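Local structure of glucanase (Clostridium thermocellum, 5GXX) at residues 54-58 against 109-115; 120-124 against 369-374; 124-130 against 474-478. The protein probably hydrolyses internal beta-1,4-glucosidic bonds of cellulose, acting as a family 9 endoglucanase of the cellulosome. The protein carries 1 engineered substitution. All coordinates share one frame; numbering follows the deposited sequence.

Contact 1: residues 54-58 against 109-115; sequences HVKFN and VYQIGDG
Lys-56 and Phe-57, the short edge strand of a three-stranded antiparallel sheet, pair with Ile-112 and Gln-111 of its central strand 108-112, a small beta element beside the helices of the (alpha/alpha)6 barrel of family 9 catalytic modules. Lys-56 and Ile-112 are a hydrogen-bonded pair: Lys-56 N gives to Ile-112 O at 2.9 Å, and Ile-112 N returns a bond to Lys-56 O at 3.0 Å. Their side chains run abreast, with Lys-56 CD 3.9 Å from Ile-112 CG1, while NZ continues to the carbonyls of Val-44 and Gly-46. Beyond the strand pair, Asn-58 N donates to Tyr-110 O at 3.3 Å.

Phe-57 and Gln-111 form the non-hydrogen-bonded pair and occupy the other sheet face. With its CG trans to the backbone N (chi1 -173°), the extended Gln-111 chain runs alongside the phenyl ring, and OE1 meets the ring edge 3.4 Å from CD1 of Phe-57. The amide stands 71° from the ring plane. Its rotation is held by an almost straight bond, lying in the amide plane, from Gln-111 NE2 to Gly-113 O at 2.9 Å, and NE2 also bonds to Ala-186 O. Tyr-191 packs edge-to-face with Phe-57, whose side chain lies about 4 Å from a bound Tris molecule. Val-55 CG1 sits over the centre of one face of Phe-57 and also touches Ile-112 O at 3.4 Å.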
loop_
_atom_site.group_PDB
_atom_site.type_symbol
_atom_site.label_atom_id
_atom_site.label_comp_id
_atom_site.label_asym_id
_atom_site.label_seq_id
_atom_site.Cartn_x
_atom_site.Cartn_y
_atom_site.Cartn_z
ATOM N N HIS A 54 -0.854 5.833 -29.464
ATOM C CA HIS A 54 0.475 6.259 -29.874
ATOM C C HIS A 54 1.255 5.195 -30.653
ATOM O O HIS A 54 2.478 5.260 -30.785
ATOM C CB HIS A 54 1.257 6.826 -28.678
ATOM C CG HIS A 54 0.544 7.959 -28.008
ATOM N ND1 HIS A 54 -0.089 7.842 -26.791
ATOM C CD2 HIS A 54 0.280 9.214 -28.448
ATOM C CE1 HIS A 54 -0.680 8.986 -26.490
ATOM N NE2 HIS A 54 -0.475 9.833 -27.482
ATOM N N VAL A 55 0.541 4.225 -31.204
ATOM C CA VAL A 55 1.166 3.224 -32.056
ATOM C C VAL A 55 1.314 3.761 -33.475
ATOM O O VAL A 55 0.433 4.473 -33.959
ATOM C CB VAL A 55 0.337 1.926 -32.088
ATOM C CG1 VAL A 55 1.058 0.840 -32.910
ATOM C CG2 VAL A 55 0.090 1.418 -30.681
ATOM N N LYS A 56 2.422 3.423 -34.131
ATOM C CA LYS A 56 2.580 3.636 -35.564
ATOM C C LYS A 56 2.272 2.296 -36.242
ATOM O O LYS A 56 3.049 1.331 -36.193
ATOM C CB LYS A 56 3.970 4.210 -35.895
ATOM C CG LYS A 56 4.353 5.461 -35.112
ATOM C CD LYS A 56 5.732 5.957 -35.543
ATOM C CE LYS A 56 6.247 7.004 -34.598
ATOM N NZ LYS A 56 7.600 7.417 -35.043
ATOM N N PHE A 57 1.085 2.211 -36.835
ATOM C CA PHE A 57 0.622 1.016 -37.537
ATOM C C PHE A 57 0.748 1.275 -39.031
ATOM O O PHE A 57 -0.063 2.013 -39.586
ATOM C CB PHE A 57 -0.850 0.702 -37.251
ATOM C CG PHE A 57 -1.126 0.056 -35.913
ATOM C CD1 PHE A 57 -0.701 -1.237 -35.645
ATOM C CD2 PHE A 57 -1.952 0.685 -34.979
ATOM C CE1 PHE A 57 -1.035 -1.851 -34.435
ATOM C CE2 PHE A 57 -2.289 0.090 -33.763
ATOM C CZ PHE A 57 -1.830 -1.201 -33.490
ATOM N N ASN A 58 1.741 0.699 -39.695
ATOM C CA ASN A 58 2.048 1.121 -41.060
ATOM C C ASN A 58 0.977 0.830 -42.102
ATOM O O ASN A 58 0.938 1.532 -43.108
ATOM C CB ASN A 58 3.365 0.507 -41.565
ATOM C CG ASN A 58 4.604 1.179 -41.005
ATOM O OD1 ASN A 58 4.595 1.688 -39.886
ATOM N ND2 ASN A 58 5.676 1.200 -41.807
ATOM N N VAL A 109 10.642 -1.844 -41.332
ATOM C CA VAL A 109 10.007 -1.622 -40.036
ATOM C C VAL A 109 8.539 -1.367 -40.369
ATOM O O VAL A 109 8.246 -0.446 -41.138
ATOM C CB VAL A 109 10.567 -0.380 -39.310
ATOM C CG1 VAL A 109 9.740 -0.069 -38.069
ATOM C CG2 VAL A 109 12.029 -0.595 -38.922
ATOM N N TYR A 110 7.640 -2.172 -39.808
ATOM C CA TYR A 110 6.209 -2.042 -40.120
ATOM C C TYR A 110 5.324 -1.643 -38.947
ATOM O O TYR A 110 4.114 -1.482 -39.116
ATOM C CB TYR A 110 5.679 -3.319 -40.791
ATOM C CG TYR A 110 5.473 -4.529 -39.897
ATOM C CD1 TYR A 110 6.509 -5.439 -39.660
ATOM C CD2 TYR A 110 4.225 -4.797 -39.324
ATOM C CE1 TYR A 110 6.302 -6.564 -38.857
ATOM C CE2 TYR A 110 4.012 -5.908 -38.512
ATOM C CZ TYR A 110 5.056 -6.798 -38.294
ATOM O OH TYR A 110 4.849 -7.900 -37.490
ATOM N N GLN A 111 5.912 -1.498 -37.764
ATOM C CA GLN A 111 5.172 -1.051 -36.601
ATOM C C GLN A 111 6.106 -0.456 -35.560
ATOM O O GLN A 111 7.215 -0.948 -35.358
ATOM C CB GLN A 111 4.376 -2.217 -36.008
ATOM C CG GLN A 111 3.436 -1.832 -34.882
ATOM C CD GLN A 111 2.440 -2.914 -34.553
ATOM O OE1 GLN A 111 1.834 -3.518 -35.436
ATOM N NE2 GLN A 111 2.235 -3.135 -33.264
ATOM N N ILE A 112 5.668 0.607 -34.892
ATOM C CA ILE A 112 6.372 1.123 -33.717
ATOM C C ILE A 112 5.379 1.147 -32.567
ATOM O O ILE A 112 4.315 1.747 -32.670
ATOM C CB ILE A 112 6.932 2.557 -33.887
ATOM C CG1 ILE A 112 7.853 2.714 -35.107
ATOM C CG2 ILE A 112 7.631 3.034 -32.595
ATOM C CD1 ILE A 112 9.143 1.912 -35.088
ATOM N N GLY A 113 5.709 0.474 -31.471
ATOM C CA GLY A 113 4.789 0.364 -30.354
ATOM C C GLY A 113 4.025 -0.950 -30.350
ATOM O O GLY A 113 3.730 -1.538 -31.400
ATOM N N ASP A 114 3.721 -1.402 -29.138
ATOM C CA ASP A 114 2.967 -2.617 -28.869
ATOM C C ASP A 114 1.540 -2.186 -28.586
ATOM O O ASP A 114 1.306 -1.400 -27.673
ATOM C CB ASP A 114 3.564 -3.288 -27.626
ATOM C CG ASP A 114 2.872 -4.595 -27.259
ATOM O OD1 ASP A 114 1.719 -4.575 -26.778
ATOM O OD2 ASP A 114 3.514 -5.658 -27.392
ATOM N N GLY A 115 0.606 -2.686 -29.389
ATOM C CA GLY A 115 -0.804 -2.305 -29.295
ATOM C C GLY A 115 -1.367 -2.407 -27.890
ATOM O O GLY A 115 -1.936 -1.448 -27.356
#

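Contact 2: residues 120-124 against 369-374; sequences KWWGS and TWLDKR
Trp-122 is met by Asp-372 at its backbone N and by Thr-369 and Arg-374 at its indole, where two loops of the family 9 catalytic module come together, the later one opening with an ST turn in which Thr-369 OG1 accepts from the backbone N of Leu-371. Trp-122 N donates to Asp-372 OD1 at 2.8 Å, approaching from above the carboxylate plane, 38° out of it. The backbones also touch: Asp-372 CA makes a CA-H...O contact of 3.2 Å with Trp-122 O, and a water joins that oxygen to Asp-372 N.

Arg-374 covers one indole face, its CG standing 3.6 Å from the centroid of the six-membered ring in a CH-pi contact. A bend at chi3 (-85°) turns the guanidinium nearly upright on the ring, so that NH1 comes within 3.4 Å of Trp-122 CE3; as a cation-pi pair it is long and at most weak. NE of the arginine is held by a salt bridge to Glu-403. At the indole edge, Thr-369 CG2 lies 3.7 Å from Trp-122 CD1, and Trp-122 NE1 is hydrogen-bonded to His-367 ND1.

Two waters link Lys-120 O to the carboxylate: one donates to Asp-372 OD1, and the oxygen of the other lies 2.6 Å from Asp-372 OD2. With a backbone N-H and two waters all donating to it, the carboxylate would be expected to remain ionised.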
loop_
_atom_site.group_PDB
_atom_site.type_symbol
_atom_site.label_atom_id
_atom_site.label_comp_id
_atom_site.label_asym_id
_atom_site.label_seq_id
_atom_site.Cartn_x
_atom_site.Cartn_y
_atom_site.Cartn_z
ATOM N N LYS A 120 -3.206 0.295 -22.967
ATOM C CA LYS A 120 -3.503 0.154 -21.545
ATOM C C LYS A 120 -3.308 1.461 -20.770
ATOM O O LYS A 120 -3.864 1.641 -19.685
ATOM C CB LYS A 120 -2.622 -0.954 -20.975
ATOM C CG LYS A 120 -3.111 -1.548 -19.681
ATOM C CD LYS A 120 -2.186 -2.702 -19.291
ATOM C CE LYS A 120 -2.175 -2.943 -17.787
ATOM N NZ LYS A 120 -3.550 -2.925 -17.203
ATOM N N TRP A 121 -2.552 2.391 -21.352
ATOM C CA TRP A 121 -2.183 3.634 -20.677
ATOM C C TRP A 121 -2.863 4.811 -21.370
ATOM O O TRP A 121 -2.935 4.847 -22.601
ATOM C CB TRP A 121 -0.662 3.810 -20.707
ATOM C CG TRP A 121 -0.152 5.093 -20.105
ATOM C CD1 TRP A 121 -0.010 5.382 -18.778
ATOM C CD2 TRP A 121 0.288 6.252 -20.820
ATOM N NE1 TRP A 121 0.503 6.651 -18.622
ATOM C CE2 TRP A 121 0.690 7.210 -19.860
ATOM C CE3 TRP A 121 0.378 6.576 -22.182
ATOM C CZ2 TRP A 121 1.184 8.469 -20.211
ATOM C CZ3 TRP A 121 0.871 7.825 -22.529
ATOM C CH2 TRP A 121 1.272 8.754 -21.547
ATOM N N TRP A 122 -3.324 5.762 -20.565
ATOM C CA TRP A 122 -4.057 6.941 -21.027
ATOM C C TRP A 122 -3.244 8.174 -20.617
ATOM O O TRP A 122 -3.115 8.476 -19.434
ATOM C CB TRP A 122 -5.478 6.991 -20.434
ATOM C CG TRP A 122 -6.366 7.955 -21.187
ATOM C CD1 TRP A 122 -6.570 9.275 -20.904
ATOM C CD2 TRP A 122 -7.109 7.681 -22.381
ATOM N NE1 TRP A 122 -7.430 9.835 -21.828
ATOM C CE2 TRP A 122 -7.767 8.877 -22.751
ATOM C CE3 TRP A 122 -7.298 6.537 -23.169
ATOM C CZ2 TRP A 122 -8.605 8.955 -23.872
ATOM C CZ3 TRP A 122 -8.125 6.620 -24.280
ATOM C CH2 TRP A 122 -8.737 7.822 -24.639
ATOM N N GLY A 123 -2.656 8.864 -21.586
ATOM C CA GLY A 123 -1.877 10.062 -21.300
ATOM C C GLY A 123 -1.291 10.609 -22.586
ATOM O O GLY A 123 -1.495 10.038 -23.658
ATOM N N SER A 124 -0.556 11.710 -22.470
ATOM C CA SER A 124 -0.128 12.500 -23.618
ATOM C C SER A 124 1.138 11.949 -24.269
ATOM O O SER A 124 2.044 11.446 -23.586
ATOM C CB SER A 124 0.077 13.960 -23.192
ATOM O OG SER A 124 -1.164 14.518 -22.771
ATOM N N THR A 369 -5.017 14.423 -19.871
ATOM C CA THR A 369 -4.986 14.018 -18.475
ATOM C C THR A 369 -3.589 14.107 -17.843
ATOM O O THR A 369 -2.566 14.277 -18.521
ATOM C CB THR A 369 -5.590 12.621 -18.285
ATOM O OG1 THR A 369 -5.843 12.409 -16.891
ATOM C CG2 THR A 369 -4.633 11.562 -18.817
ATOM N N TRP A 370 -3.566 14.002 -16.514
ATOM C CA TRP A 370 -2.320 13.879 -15.765
ATOM C C TRP A 370 -2.242 12.599 -14.952
ATOM O O TRP A 370 -1.210 12.328 -14.319
ATOM C CB TRP A 370 -2.099 15.082 -14.842
ATOM C CG TRP A 370 -3.284 15.442 -13.971
ATOM C CD1 TRP A 370 -3.485 15.091 -12.659
ATOM C CD2 TRP A 370 -4.442 16.188 -14.367
ATOM N NE1 TRP A 370 -4.676 15.630 -12.199
ATOM C CE2 TRP A 370 -5.288 16.289 -13.236
ATOM C CE3 TRP A 370 -4.829 16.824 -15.560
ATOM C CZ2 TRP A 370 -6.512 16.967 -13.267
ATOM C CZ3 TRP A 370 -6.049 17.501 -15.587
ATOM C CH2 TRP A 370 -6.884 17.555 -14.453
ATOM N N LEU A 371 -3.314 11.814 -14.944
ATOM C CA LEU A 371 -3.310 10.691 -14.005
ATOM C C LEU A 371 -3.911 9.393 -14.511
ATOM O O LEU A 371 -4.484 8.614 -13.744
ATOM C CB LEU A 371 -3.826 11.089 -12.617
ATOM C CG LEU A 371 -5.118 11.911 -12.512
ATOM C CD1 LEU A 371 -6.160 11.589 -13.552
ATOM C CD2 LEU A 371 -5.706 11.812 -11.107
ATOM N N ASP A 372 -3.722 9.153 -15.808
ATOM C CA ASP A 372 -4.095 7.876 -16.421
ATOM C C ASP A 372 -5.582 7.571 -16.171
ATOM O O ASP A 372 -5.960 6.484 -15.733
ATOM C CB ASP A 372 -3.139 6.768 -15.933
ATOM C CG ASP A 372 -3.308 5.468 -16.694
ATOM O OD1 ASP A 372 -3.858 5.476 -17.811
ATOM O OD2 ASP A 372 -2.880 4.409 -16.171
ATOM N N LYS A 373 -6.426 8.571 -16.420
ATOM C CA LYS A 373 -7.882 8.405 -16.346
ATOM C C LYS A 373 -8.535 9.085 -17.540
ATOM O O LYS A 373 -8.074 10.111 -18.024
ATOM C CB LYS A 373 -8.484 9.040 -15.084
ATOM C CG LYS A 373 -8.098 8.363 -13.778
ATOM C CD LYS A 373 -8.837 8.992 -12.610
ATOM C CE LYS A 373 -8.955 7.993 -11.453
ATOM N NZ LYS A 373 -9.520 8.628 -10.222
ATOM N N ARG A 374 -9.664 8.537 -17.965
ATOM C CA ARG A 374 -10.436 9.154 -19.041
ATOM C C ARG A 374 -11.447 10.173 -18.541
ATOM O O ARG A 374 -11.841 11.073 -19.290
ATOM C CB ARG A 374 -11.161 8.093 -19.865
ATOM C CG ARG A 374 -10.234 7.336 -20.789
ATOM C CD ARG A 374 -11.077 6.490 -21.718
ATOM N NE ARG A 374 -11.390 5.245 -21.041
ATOM C CZ ARG A 374 -10.528 4.242 -20.932
ATOM N NH1 ARG A 374 -9.323 4.359 -21.464
ATOM N NH2 ARG A 374 -10.862 3.136 -20.285
HETATM O O HOH W 1 -5.899 3.752 -18.797
HETATM O O HOH W 2 -2.202 2.187 -17.415
HETATM O O HOH W 3 -1.700 10.061 -17.562
HETATM O O HOH W 4 -0.396 13.108 -19.921
HETATM O O HOH W 5 -3.511 12.967 -21.881
HETATM O O HOH W 6 -1.457 16.575 -20.796
#

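Contact 3: residues 124-130 against 474-478; sequences SAEVIEK and PARLI
Ala-475 sits against Ser-124 and Glu-126, its methyl group 3.5 Å from Ser-124 CB. Its carbonyl meets Glu-126, whose CB lies 3.1 Å from Ala-475 O. Further along, the side chains of Val-127 and Leu-477 cross obliquely, with Val-127 CG1 3.8 Å from Leu-477 CD2. The aliphatic part of Lys-130 completes the apolar patch, with CG 4.0 Å from Leu-477 CD1; the chain bends at chi2 and chi3, and NZ bonds to Thr-538 OG1.

No direct hydrogen bond crosses between 124-130 and 474-478, but one water does: it donates to Glu-126 OE1 at 2.6 Å and accepts from the backbone N of Ala-475. A bend at chi2 (79°) turns the Glu-126 carboxylate toward the CB atoms of Ala-475 and Pro-474, OE1 near the first and OE2 near the second. This is a junction between modules, the turn leading into helix 128-131 of the family 9 catalytic module meeting a loop of the cellulose-binding module between strands 460-469 and 481-488. Such a close union of the two is consistent with the family 9 endoglucanases whose carbohydrate-binding module is packed rigidly on the catalytic one.

Behind the first shell, Val-127 N bonds to Ser-124 O at 3.1 Å, which holds the turn that presents Glu-126 and Val-127. The second oxygen of Glu-126 is gripped by a salt bridge to Arg-35 and the backbone N of Gly-36. In the binding-module loop, a cis peptide precedes Pro-474, and Arg-476 NH1 reaches back to Pro-474 O at 3.0 Å while also forming a salt bridge with Glu-446.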
loop_
_atom_site.group_PDB
_atom_site.type_symbol
_atom_site.label_atom_id
_atom_site.label_comp_id
_atom_site.label_asym_id
_atom_site.label_seq_id
_atom_site.Cartn_x
_atom_site.Cartn_y
_atom_site.Cartn_z
ATOM N N SER A 124 -0.556 11.710 -22.470
ATOM C CA SER A 124 -0.128 12.500 -23.618
ATOM C C SER A 124 1.138 11.949 -24.269
ATOM O O SER A 124 2.044 11.446 -23.586
ATOM C CB SER A 124 0.077 13.960 -23.192
ATOM O OG SER A 124 -1.164 14.518 -22.771
ATOM N N ALA A 125 1.190 12.067 -25.594
ATOM C CA ALA A 125 2.302 11.587 -26.405
ATOM C C ALA A 125 3.675 11.952 -25.839
ATOM O O ALA A 125 4.574 11.116 -25.778
ATOM C CB ALA A 125 2.176 12.138 -27.839
ATOM N N GLU A 126 3.824 13.205 -25.421
ATOM C CA GLU A 126 5.134 13.739 -25.064
ATOM C C GLU A 126 5.734 13.132 -23.794
ATOM O O GLU A 126 6.938 13.293 -23.545
ATOM C CB GLU A 126 5.056 15.254 -24.904
ATOM C CG GLU A 126 4.738 16.057 -26.169
ATOM C CD GLU A 126 3.263 16.068 -26.549
ATOM O OE1 GLU A 126 2.396 15.578 -25.780
ATOM O OE2 GLU A 126 2.982 16.566 -27.674
ATOM N N VAL A 127 4.911 12.463 -22.995
ATOM C CA VAL A 127 5.405 11.885 -21.739
ATOM C C VAL A 127 5.372 10.355 -21.721
ATOM O O VAL A 127 5.740 9.752 -20.712
ATOM C CB VAL A 127 4.675 12.476 -20.499
ATOM C CG1 VAL A 127 4.961 13.985 -20.400
ATOM C CG2 VAL A 127 3.186 12.192 -20.561
ATOM N N ILE A 128 4.990 9.709 -22.821
ATOM C CA ILE A 128 4.820 8.240 -22.820
ATOM C C ILE A 128 6.107 7.453 -22.526
ATOM O O ILE A 128 6.044 6.340 -21.992
ATOM C CB ILE A 128 4.124 7.711 -24.112
ATOM C CG1 ILE A 128 3.587 6.288 -23.894
ATOM C CG2 ILE A 128 5.074 7.759 -25.294
ATOM C CD1 ILE A 128 2.650 5.812 -24.997
ATOM N N GLU A 129 7.268 8.012 -22.860
ATOM C CA GLU A 129 8.530 7.321 -22.604
ATOM C C GLU A 129 8.874 7.218 -21.119
ATOM O O GLU A 129 9.700 6.385 -20.747
ATOM C CB GLU A 129 9.673 7.960 -23.396
ATOM C CG GLU A 129 9.474 7.819 -24.901
ATOM C CD GLU A 129 10.542 8.521 -25.721
ATOM O OE1 GLU A 129 11.144 9.505 -25.236
ATOM O OE2 GLU A 129 10.750 8.108 -26.878
ATOM N N LYS A 130 8.239 8.033 -20.278
ATOM C CA LYS A 130 8.364 7.888 -18.832
ATOM C C LYS A 130 7.563 6.698 -18.319
ATOM O O LYS A 130 7.900 6.138 -17.273
ATOM C CB LYS A 130 7.933 9.166 -18.102
ATOM C CG LYS A 130 8.799 10.404 -18.374
ATOM C CD LYS A 130 10.256 10.264 -17.921
ATOM C CE LYS A 130 10.418 10.159 -16.420
ATOM N NZ LYS A 130 11.810 10.553 -16.012
ATOM N N PRO A 474 2.737 22.147 -24.634
ATOM C CA PRO A 474 2.341 20.745 -24.685
ATOM C C PRO A 474 2.731 20.044 -23.386
ATOM O O PRO A 474 3.543 20.567 -22.608
ATOM C CB PRO A 474 3.208 20.195 -25.817
ATOM C CG PRO A 474 4.504 20.999 -25.709
ATOM C CD PRO A 474 4.093 22.353 -25.176
ATOM N N ALA A 475 2.203 18.845 -23.166
ATOM C CA ALA A 475 2.724 18.030 -22.067
ATOM C C ALA A 475 4.248 17.979 -22.160
ATOM O O ALA A 475 4.795 17.883 -23.256
ATOM C CB ALA A 475 2.135 16.613 -22.132
ATOM N N ARG A 476 4.957 18.087 -21.032
ATOM C CA ARG A 476 6.411 18.197 -21.099
ATOM C C ARG A 476 7.017 17.883 -19.747
ATOM O O ARG A 476 6.304 17.768 -18.754
ATOM C CB ARG A 476 6.846 19.596 -21.573
ATOM C CG ARG A 476 6.420 20.731 -20.665
ATOM C CD ARG A 476 6.625 22.114 -21.321
ATOM N NE ARG A 476 6.219 23.209 -20.443
ATOM C CZ ARG A 476 4.961 23.585 -20.229
ATOM N NH1 ARG A 476 3.943 22.979 -20.838
ATOM N NH2 ARG A 476 4.714 24.596 -19.411
ATOM N N LEU A 477 8.339 17.788 -19.757
ATOM C CA LEU A 477 9.148 17.411 -18.606
ATOM C C LEU A 477 10.112 18.551 -18.308
ATOM O O LEU A 477 10.772 19.081 -19.215
ATOM C CB LEU A 477 9.940 16.148 -18.954
ATOM C CG LEU A 477 9.046 14.980 -19.386
ATOM C CD1 LEU A 477 9.882 13.862 -19.976
ATOM C CD2 LEU A 477 8.131 14.446 -18.281
ATOM N N ILE A 478 10.164 18.948 -17.034
ATOM C CA ILE A 478 11.141 19.920 -16.553
ATOM C C ILE A 478 12.035 19.255 -15.509
ATOM O O ILE A 478 11.557 18.762 -14.477
ATOM C CB ILE A 478 10.486 21.193 -15.955
ATOM C CG1 ILE A 478 9.663 21.937 -17.018
ATOM C CG2 ILE A 478 11.554 22.111 -15.381
ATOM C CD1 ILE A 478 8.781 23.085 -16.499
HETATM O O HOH W 7 0.632 17.434 -25.177
#

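How the contacts relate
The three contacts run from the catalytic module outward to the binding module. Contacts 2 and 3 have centres about 11 Å apart and share Ser-124, and Trp-121 CZ3 of contact 2 packs 3.4 Å from Ile-128 CG1 of contact 3. Contact 1 lies further off, its centre about 19 Å from that of contact 2 and about 18 Å from that of contact 3, yet His-54 spans the gap: its CE1 is 3.1 Å from Gly-123 O. Thr-365 OG1 bonds to both His-54 NE2 and Ala-125 N, tying contact 1 to contact 3. Contact 1 borders the bound Tris through Phe-57, whereas contact 3 joins the two modules; helix 115-120 and the chain on to Ser-124 lead from one setting to the other.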